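Long-range contact in S-M checkpoint control protein rad4 (Schizosaccharomyces pombe, PDB 4BU0), which acts as an adaptor essential for DNA replication and the S-M checkpoint, its first two BRCT domains binding phosphorylated Crb2: residues P6-D18 / A34-I48. Sequence-based numbering, arbitrary orientation. Where two conformers were deposited one is given.
Sequences PLKGFVICCTSID and AAYRSDFTKDVTHLI
Ile12 bonds Ala35 O and Arg37 N on one side, while Val11 and Cys13 bond residues 45-48 on the other, so strand 11-15 is an inner strand of the parallel sheet in the first BRCT domain. Helix 19-31 makes the beta-alpha-beta crossover to strand 35-36. Val11 O accepts from both Thr45 N (2.8 Å) and His46 N (3.2 Å), the former in the carbonyl plane. With OG1 between backbone N and carbonyl carbon (chi1 61°), the Thr45 hydroxyl takes a straight bond from Val11 N (2.9 Å) and also bonds His46 ND1, at the edge of the imidazole. Phe10 CD2 sits over the rim of one imidazole face, the planes 25° apart and the rings barely overlapping. Ile12 CG2 packs on Ile48 CD1. Further along the strand, Cys14 SG meets the Tyr36 ring edge, 3.9 Å from CE1, while a water joins Tyr36 OH to Cys14 N and Arg37 O. Replacing Tyr36 by alanine is likely to leave the water with one partner fewer and Cys14 SG without its aromatic neighbour. Thr15 OG1, in the strand, and Ser16 N, just after it, bond a modified side chain of the bound peptide, so the backbone bonds fixing the strand also place these two groups.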
ATOM      1  N   PRO A   6       4.585  15.953  21.510  1.00 12.80           N
ATOM      2  CA  PRO A   6       3.576  16.229  20.469  1.00 12.35           C
ATOM      3  C   PRO A   6       2.734  15.017  20.109  1.00 13.29           C
ATOM      4  O   PRO A   6       1.609  15.202  19.638  1.00 13.02           O
ATOM      5  CB  PRO A   6       4.399  16.625  19.236  1.00 14.97           C
ATOM      6  CG  PRO A   6       5.746  16.930  19.728  1.00 19.05           C
ATOM      7  CD  PRO A   6       5.957  16.207  21.013  1.00 14.18           C
ATOM      8  N   LEU A   7       3.300  13.773  20.266  1.00  9.49           N
ATOM      9  CA  LEU A   7       2.549  12.570  19.892  1.00  7.70           C
ATOM     10  C   LEU A   7       1.899  11.875  21.080  1.00 10.15           C
ATOM     11  O   LEU A   7       1.530  10.712  20.962  1.00  9.85           O
ATOM     12  CB  LEU A   7       3.419  11.574  19.101  1.00  7.52           C
ATOM     13  CG  LEU A   7       3.928  12.077  17.741  1.00  9.66           C
ATOM     14  CD1 LEU A   7       4.572  10.920  16.979  1.00 10.17           C
ATOM     15  CD2 LEU A   7       2.785  12.674  16.873  1.00  9.78           C
ATOM     16  N   LYS A   8       1.682  12.588  22.207  1.00 10.77           N
ATOM     17  CA  LYS A   8       0.920  11.995  23.309  1.00 11.68           C
ATOM     18  C   LYS A   8      -0.466  11.540  22.793  1.00 12.42           C
ATOM     19  O   LYS A   8      -1.097  12.273  22.024  1.00 12.95           O
ATOM     20  CB  LYS A   8       0.747  13.026  24.435  1.00 13.54           C
ATOM     21  CG  LYS A   8      -0.024  12.461  25.638  1.00 24.66           C
ATOM     22  CD  LYS A   8       0.040  13.409  26.838  1.00 33.48           C
ATOM     23  CE  LYS A   8      -0.597  12.776  28.057  1.00 52.03           C
ATOM     24  NZ  LYS A   8      -0.598  13.693  29.232  1.00 65.77           N
ATOM     25  N   GLY A   9      -0.841  10.311  23.125  1.00 12.38           N
ATOM     26  CA  GLY A   9      -2.116   9.772  22.677  1.00 12.42           C
ATOM     27  C   GLY A   9      -2.030   8.983  21.385  1.00 15.88           C
ATOM     28  O   GLY A   9      -2.973   8.250  21.043  1.00 16.36           O
ATOM     29  N   PHE A  10      -0.912   9.132  20.633  1.00 10.55           N
ATOM     30  CA  PHE A  10      -0.738   8.321  19.424  1.00  9.82           C
ATOM     31  C   PHE A  10      -0.251   6.942  19.801  1.00 10.63           C
ATOM     32  O   PHE A  10       0.525   6.801  20.754  1.00 10.59           O
ATOM     33  CB  PHE A  10       0.291   8.962  18.472  1.00 10.24           C
ATOM     34  CG  PHE A  10      -0.171  10.141  17.673  1.00 10.58           C
ATOM     35  CD1 PHE A  10      -0.564  11.321  18.302  1.00 12.19           C
ATOM     36  CD2 PHE A  10      -0.113  10.117  16.283  1.00 12.91           C
ATOM     37  CE1 PHE A  10      -0.972  12.426  17.548  1.00 12.44           C
ATOM     38  CE2 PHE A  10      -0.500  11.234  15.526  1.00 15.00           C
ATOM     39  CZ  PHE A  10      -0.941  12.372  16.161  1.00 12.98           C
ATOM     40  N   VAL A  11      -0.670   5.908  19.039  1.00  8.24           N
ATOM     41  CA  VAL A  11      -0.271   4.523  19.282  1.00  8.50           C
ATOM     42  C   VAL A  11       0.170   4.015  17.926  1.00 10.61           C
ATOM     43  O   VAL A  11      -0.660   3.839  17.029  1.00  9.99           O
ATOM     44  CB  VAL A  11      -1.375   3.668  19.944  1.00 11.88           C
ATOM     45  CG1 VAL A  11      -0.865   2.254  20.203  1.00 12.08           C
ATOM     46  CG2 VAL A  11      -1.853   4.313  21.251  1.00 11.74           C
ATOM     47  N   ILE A  12       1.484   3.851  17.772  1.00  8.16           N
ATOM     48  CA  ILE A  12       2.053   3.503  16.471  0.72  7.33           C
ATOM     49  C   ILE A  12       2.464   2.048  16.392  1.00 10.32           C
ATOM     50  O   ILE A  12       2.966   1.476  17.342  1.00 11.12           O
ATOM     51  CB  ILE A  12       3.240   4.466  16.238  0.72 10.17           C
ATOM     52  CG1 ILE A  12       2.690   5.911  16.032  0.72 10.41           C
ATOM     53  CG2 ILE A  12       4.176   4.007  15.080  0.72 11.90           C
ATOM     54  CD1 ILE A  12       3.691   7.008  16.226  0.72 16.18           C
ATOM     55  N   CYS A  13       2.242   1.445  15.202  1.00  9.51           N
ATOM     56  CA  CYS A  13       2.579   0.056  14.913  1.00  9.75           C
ATOM     57  C   CYS A  13       3.210   0.039  13.524  1.00 11.69           C
ATOM     58  O   CYS A  13       2.840   0.899  12.718  1.00 10.71           O
ATOM     59  CB  CYS A  13       1.299  -0.773  14.963  1.00 11.17           C
ATOM     60  SG  CYS A  13       1.527  -2.555  14.753  1.00 14.43           S
ATOM     61  N   CYS A  14       4.150  -0.894  13.249  1.00  9.67           N
ATOM     62  CA  CYS A  14       4.767  -1.035  11.922  1.00  9.73           C
ATOM     63  C   CYS A  14       4.357  -2.340  11.290  1.00 11.99           C
ATOM     64  O   CYS A  14       4.133  -3.346  11.993  1.00 11.80           O
ATOM     65  CB  CYS A  14       6.294  -0.972  11.994  1.00 10.40           C
ATOM     66  SG  CYS A  14       6.954   0.622  12.521  1.00 14.45           S
ATOM     67  N   THR A  15       4.358  -2.366   9.938  1.00  8.60           N
ATOM     68  CA  THR A  15       4.187  -3.616   9.202  1.00  8.92           C
ATOM     69  C   THR A  15       5.154  -3.589   8.030  1.00 12.87           C
ATOM     70  O   THR A  15       5.223  -2.586   7.302  1.00 11.24           O
ATOM     71  CB  THR A  15       2.738  -3.923   8.801  1.00 13.97           C
ATOM     72  OG1 THR A  15       2.704  -5.241   8.245  1.00 13.40           O
ATOM     73  CG2 THR A  15       2.126  -2.934   7.808  1.00 12.25           C
ATOM     74  N   SER A  16       5.938  -4.692   7.861  1.00 12.30           N
ATOM     75  CA  SER A  16       6.925  -4.816   6.783  0.66 11.30           C
ATOM     76  C   SER A  16       7.907  -3.651   6.733  1.00 13.73           C
ATOM     77  O   SER A  16       8.204  -3.094   5.663  1.00 14.07           O
ATOM     78  CB  SER A  16       6.241  -4.987   5.431  0.66 14.45           C
ATOM     79  OG  SER A  16       5.774  -6.317   5.312  0.66 18.78           O
ATOM     80  N   ILE A  17       8.448  -3.287   7.905  1.00 11.42           N
ATOM     81  CA  ILE A  17       9.473  -2.275   8.047  1.00 10.88           C
ATOM     82  C   ILE A  17      10.701  -3.033   8.546  1.00 14.62           C
ATOM     83  O   ILE A  17      10.575  -3.780   9.515  1.00 14.25           O
ATOM     84  CB  ILE A  17       9.059  -1.104   8.980  1.00 12.26           C
ATOM     85  CG1 ILE A  17       7.752  -0.414   8.462  1.00 12.60           C
ATOM     86  CG2 ILE A  17      10.198  -0.088   9.107  1.00 11.98           C
ATOM     87  CD1 ILE A  17       7.905   0.381   7.127  1.00 13.65           C
ATOM     88  N   ASP A  18      11.847  -2.851   7.881  1.00 15.27           N
ATOM     89  CA  ASP A  18      13.105  -3.521   8.250  0.62 15.64           C
ATOM     90  C   ASP A  18      13.532  -3.130   9.674  1.00 18.50           C
ATOM     91  O   ASP A  18      13.207  -2.031  10.138  1.00 16.83           O
ATOM     92  CB  ASP A  18      14.203  -3.172   7.241  0.62 17.72           C
ATOM     93  CG  ASP A  18      13.996  -3.706   5.825  0.62 29.98           C
ATOM     94  OD1 ASP A  18      13.068  -4.529   5.621  0.62 30.29           O
ATOM     95  OD2 ASP A  18      14.769  -3.312   4.925  0.62 37.40           O
ATOM     96  N   ALA A  34       4.700   9.174  21.827  1.00  8.73           N
ATOM     97  CA  ALA A  34       3.750   8.146  21.387  1.00  8.38           C
ATOM     98  C   ALA A  34       3.982   6.841  22.117  1.00 10.54           C
ATOM     99  O   ALA A  34       5.060   6.587  22.687  1.00 11.24           O
ATOM    100  CB  ALA A  34       3.914   7.890  19.889  1.00  9.22           C
ATOM    101  N   ALA A  35       2.984   5.967  22.053  1.00  8.50           N
ATOM    102  CA  ALA A  35       3.165   4.592  22.455  1.00  8.66           C
ATOM    103  C   ALA A  35       3.590   3.847  21.184  1.00 10.11           C
ATOM    104  O   ALA A  35       3.176   4.220  20.077  1.00 10.28           O
ATOM    105  CB  ALA A  35       1.852   4.009  23.008  1.00  9.53           C
ATOM    106  N   TYR A  36       4.400   2.828  21.317  1.00  8.75           N
ATOM    107  CA  TYR A  36       4.841   2.013  20.196  1.00  9.33           C
ATOM    108  C   TYR A  36       4.462   0.590  20.490  1.00 12.93           C
ATOM    109  O   TYR A  36       4.851   0.046  21.545  1.00 11.20           O
ATOM    110  CB  TYR A  36       6.357   2.133  19.965  1.00 10.83           C
ATOM    111  CG  TYR A  36       6.806   1.247  18.830  1.00 14.52           C
ATOM    112  CD1 TYR A  36       6.606   1.628  17.505  1.00 16.91           C
ATOM    113  CD2 TYR A  36       7.344  -0.015  19.073  1.00 15.54           C
ATOM    114  CE1 TYR A  36       6.960   0.790  16.452  1.00 18.74           C
ATOM    115  CE2 TYR A  36       7.694  -0.866  18.026  1.00 16.78           C
ATOM    116  CZ  TYR A  36       7.484  -0.461  16.716  1.00 21.64           C
ATOM    117  OH  TYR A  36       7.859  -1.264  15.667  1.00 25.46           O
ATOM    118  N   ARG A  37       3.707  -0.035  19.565  1.00 10.59           N
ATOM    119  CA  ARG A  37       3.243  -1.403  19.754  1.00 10.94           C
ATOM    120  C   ARG A  37       3.770  -2.320  18.660  1.00 15.73           C
ATOM    121  O   ARG A  37       3.636  -2.002  17.463  1.00 14.16           O
ATOM    122  CB  ARG A  37       1.708  -1.447  19.790  1.00 11.29           C
ATOM    123  CG  ARG A  37       1.064  -0.694  20.934  1.00 12.56           C
ATOM    124  CD  ARG A  37       1.255  -1.406  22.282  1.00 14.59           C
ATOM    125  NE  ARG A  37       0.879  -0.541  23.397  1.00 13.34           N
ATOM    126  CZ  ARG A  37       1.725   0.256  24.049  1.00 13.22           C
ATOM    127  NH1 ARG A  37       3.021   0.290  23.715  1.00 12.82           N
ATOM    128  NH2 ARG A  37       1.288   1.035  25.021  1.00 13.52           N
ATOM    129  N   SER A  38       4.384  -3.459  19.068  1.00 13.16           N
ATOM    130  CA  SER A  38       4.917  -4.443  18.125  0.69 13.39           C
ATOM    131  C   SER A  38       3.752  -5.255  17.546  1.00 17.47           C
ATOM    132  O   SER A  38       3.772  -5.584  16.357  1.00 17.62           O
ATOM    133  CB  SER A  38       5.938  -5.334  18.819  0.69 17.79           C
ATOM    134  OG  SER A  38       5.400  -5.763  20.055  0.69 21.14           O
ATOM    135  N   ASP A  39       2.744  -5.571  18.370  1.00 14.85           N
ATOM    136  CA  ASP A  39       1.509  -6.222  17.924  1.00 15.15           C
ATOM    137  C   ASP A  39       0.555  -5.134  17.467  1.00 17.32           C
ATOM    138  O   ASP A  39       0.598  -3.999  17.969  1.00 15.82           O
ATOM    139  CB  ASP A  39       0.836  -7.033  19.062  1.00 17.25           C
ATOM    140  CG  ASP A  39       1.601  -8.248  19.551  1.00 25.12           C
ATOM    141  OD1 ASP A  39       2.319  -8.873  18.738  1.00 24.60           O
ATOM    142  OD2 ASP A  39       1.441  -8.609  20.740  1.00 29.53           O
ATOM    143  N   PHE A  40      -0.356  -5.474  16.560  1.00 12.86           N
ATOM    144  CA  PHE A  40      -1.373  -4.537  16.180  1.00 12.45           C
ATOM    145  C   PHE A  40      -2.476  -4.673  17.248  1.00 18.15           C
ATOM    146  O   PHE A  40      -3.265  -5.622  17.205  1.00 17.84           O
ATOM    147  CB  PHE A  40      -1.847  -4.873  14.753  1.00 13.80           C
ATOM    148  CG  PHE A  40      -2.884  -3.995  14.085  1.00 15.12           C
ATOM    149  CD1 PHE A  40      -3.663  -3.110  14.825  1.00 16.26           C
ATOM    150  CD2 PHE A  40      -3.121  -4.092  12.714  1.00 17.78           C
ATOM    151  CE1 PHE A  40      -4.645  -2.324  14.208  1.00 18.35           C
ATOM    152  CE2 PHE A  40      -4.112  -3.320  12.103  1.00 20.29           C
ATOM    153  CZ  PHE A  40      -4.844  -2.414  12.841  1.00 17.59           C
ATOM    154  N   THR A  41      -2.506  -3.751  18.214  1.00 14.16           N
ATOM    155  CA  THR A  41      -3.506  -3.787  19.276  1.00 14.08           C
ATOM    156  C   THR A  41      -4.710  -2.924  18.910  1.00 18.38           C
ATOM    157  O   THR A  41      -4.644  -2.085  18.011  1.00 16.41           O
ATOM    158  CB  THR A  41      -2.875  -3.337  20.600  1.00 19.66           C
ATOM    159  OG1 THR A  41      -2.494  -1.975  20.432  1.00 21.67           O
ATOM    160  CG2 THR A  41      -1.665  -4.182  21.003  1.00 21.56           C
ATOM    161  N   LYS A  42      -5.845  -3.118  19.616  1.00 17.01           N
ATOM    162  CA  LYS A  42      -7.058  -2.359  19.342  1.00 17.95           C
ATOM    163  C   LYS A  42      -6.876  -0.843  19.429  1.00 21.05           C
ATOM    164  O   LYS A  42      -7.585  -0.104  18.736  1.00 22.19           O
ATOM    165  CB  LYS A  42      -8.167  -2.788  20.321  1.00 21.55           C
ATOM    166  CG  LYS A  42      -9.571  -2.609  19.763  1.00 43.11           C
ATOM    167  N   ASP A  43      -5.903  -0.377  20.247  1.00 18.28           N
ATOM    168  CA  ASP A  43      -5.736   1.058  20.415  1.00 18.43           C
ATOM    169  C   ASP A  43      -4.756   1.705  19.436  1.00 17.85           C
ATOM    170  O   ASP A  43      -4.600   2.925  19.491  1.00 16.63           O
ATOM    171  CB  ASP A  43      -5.357   1.402  21.854  1.00 21.37           C
ATOM    172  CG  ASP A  43      -4.065   0.815  22.361  1.00 32.26           C
ATOM    173  OD1 ASP A  43      -3.600  -0.189  21.788  1.00 34.86           O
ATOM    174  OD2 ASP A  43      -3.546   1.325  23.365  1.00 39.74           O
ATOM    175  N   VAL A  44      -4.188   0.931  18.491  1.00 13.53           N
ATOM    176  CA  VAL A  44      -3.326   1.515  17.464  1.00 11.75           C
ATOM    177  C   VAL A  44      -4.070   2.640  16.729  1.00 14.66           C
ATOM    178  O   VAL A  44      -5.268   2.509  16.396  1.00 14.85           O
ATOM    179  CB  VAL A  44      -2.822   0.420  16.493  1.00 13.26           C
ATOM    180  CG1 VAL A  44      -2.233   1.014  15.199  1.00 13.28           C
ATOM    181  CG2 VAL A  44      -1.795  -0.462  17.180  1.00 13.01           C
ATOM    182  N   THR A  45      -3.370   3.760  16.466  1.00 10.17           N
ATOM    183  CA  THR A  45      -3.966   4.884  15.762  1.00 10.11           C
ATOM    184  C   THR A  45      -3.331   5.062  14.370  1.00 11.49           C
ATOM    185  O   THR A  45      -3.950   5.629  13.457  1.00 12.09           O
ATOM    186  CB  THR A  45      -3.833   6.173  16.592  1.00 12.61           C
ATOM    187  OG1 THR A  45      -2.445   6.481  16.806  1.00 10.03           O
ATOM    188  CG2 THR A  45      -4.521   6.062  17.953  1.00 11.65           C
ATOM    189  N   HIS A  46      -2.037   4.689  14.248  1.00  8.92           N
ATOM    190  CA  HIS A  46      -1.272   4.888  13.031  1.00  8.03           C
ATOM    191  C   HIS A  46      -0.474   3.645  12.737  1.00 10.36           C
ATOM    192  O   HIS A  46       0.226   3.146  13.622  1.00  9.78           O
ATOM    193  CB  HIS A  46      -0.339   6.100  13.181  1.00  7.71           C
ATOM    194  CG  HIS A  46      -1.094   7.396  13.297  1.00  9.58           C
ATOM    195  ND1 HIS A  46      -1.844   7.704  14.441  1.00 10.92           N
ATOM    196  CD2 HIS A  46      -1.246   8.404  12.398  1.00 10.15           C
ATOM    197  CE1 HIS A  46      -2.443   8.860  14.179  1.00 10.53           C
ATOM    198  NE2 HIS A  46      -2.096   9.338  12.981  1.00 10.71           N
ATOM    199  N   LEU A  47      -0.592   3.124  11.497  1.00  8.78           N
ATOM    200  CA  LEU A  47       0.135   1.942  11.070  1.00  8.63           C
ATOM    201  C   LEU A  47       1.122   2.384  10.003  1.00  9.59           C
ATOM    202  O   LEU A  47       0.717   2.844   8.936  1.00  9.55           O
ATOM    203  CB  LEU A  47      -0.835   0.857  10.531  1.00  9.14           C
ATOM    204  CG  LEU A  47      -0.210  -0.401   9.970  1.00 12.02           C
ATOM    205  CD1 LEU A  47       0.452  -1.263  11.095  1.00 12.36           C
ATOM    206  CD2 LEU A  47      -1.291  -1.249   9.247  1.00 13.99           C
ATOM    207  N   ILE A  48       2.418   2.242  10.307  1.00  7.95           N
ATOM    208  CA  ILE A  48       3.475   2.614   9.366  1.00  7.26           C
ATOM    209  C   ILE A  48       3.727   1.358   8.540  1.00  9.82           C
ATOM    210  O   ILE A  48       4.083   0.324   9.093  1.00 10.15           O
ATOM    211  CB  ILE A  48       4.714   3.121  10.142  1.00  9.97           C
ATOM    212  CG1 ILE A  48       4.337   4.442  10.908  1.00 10.18           C
ATOM    213  CG2 ILE A  48       5.894   3.346   9.150  1.00 11.76           C
ATOM    214  CD1 ILE A  48       5.407   4.842  11.914  1.00 13.28           C
TER
HETATM  215  O   HOH W   1       5.372  -2.566  15.169  1.00 18.92           O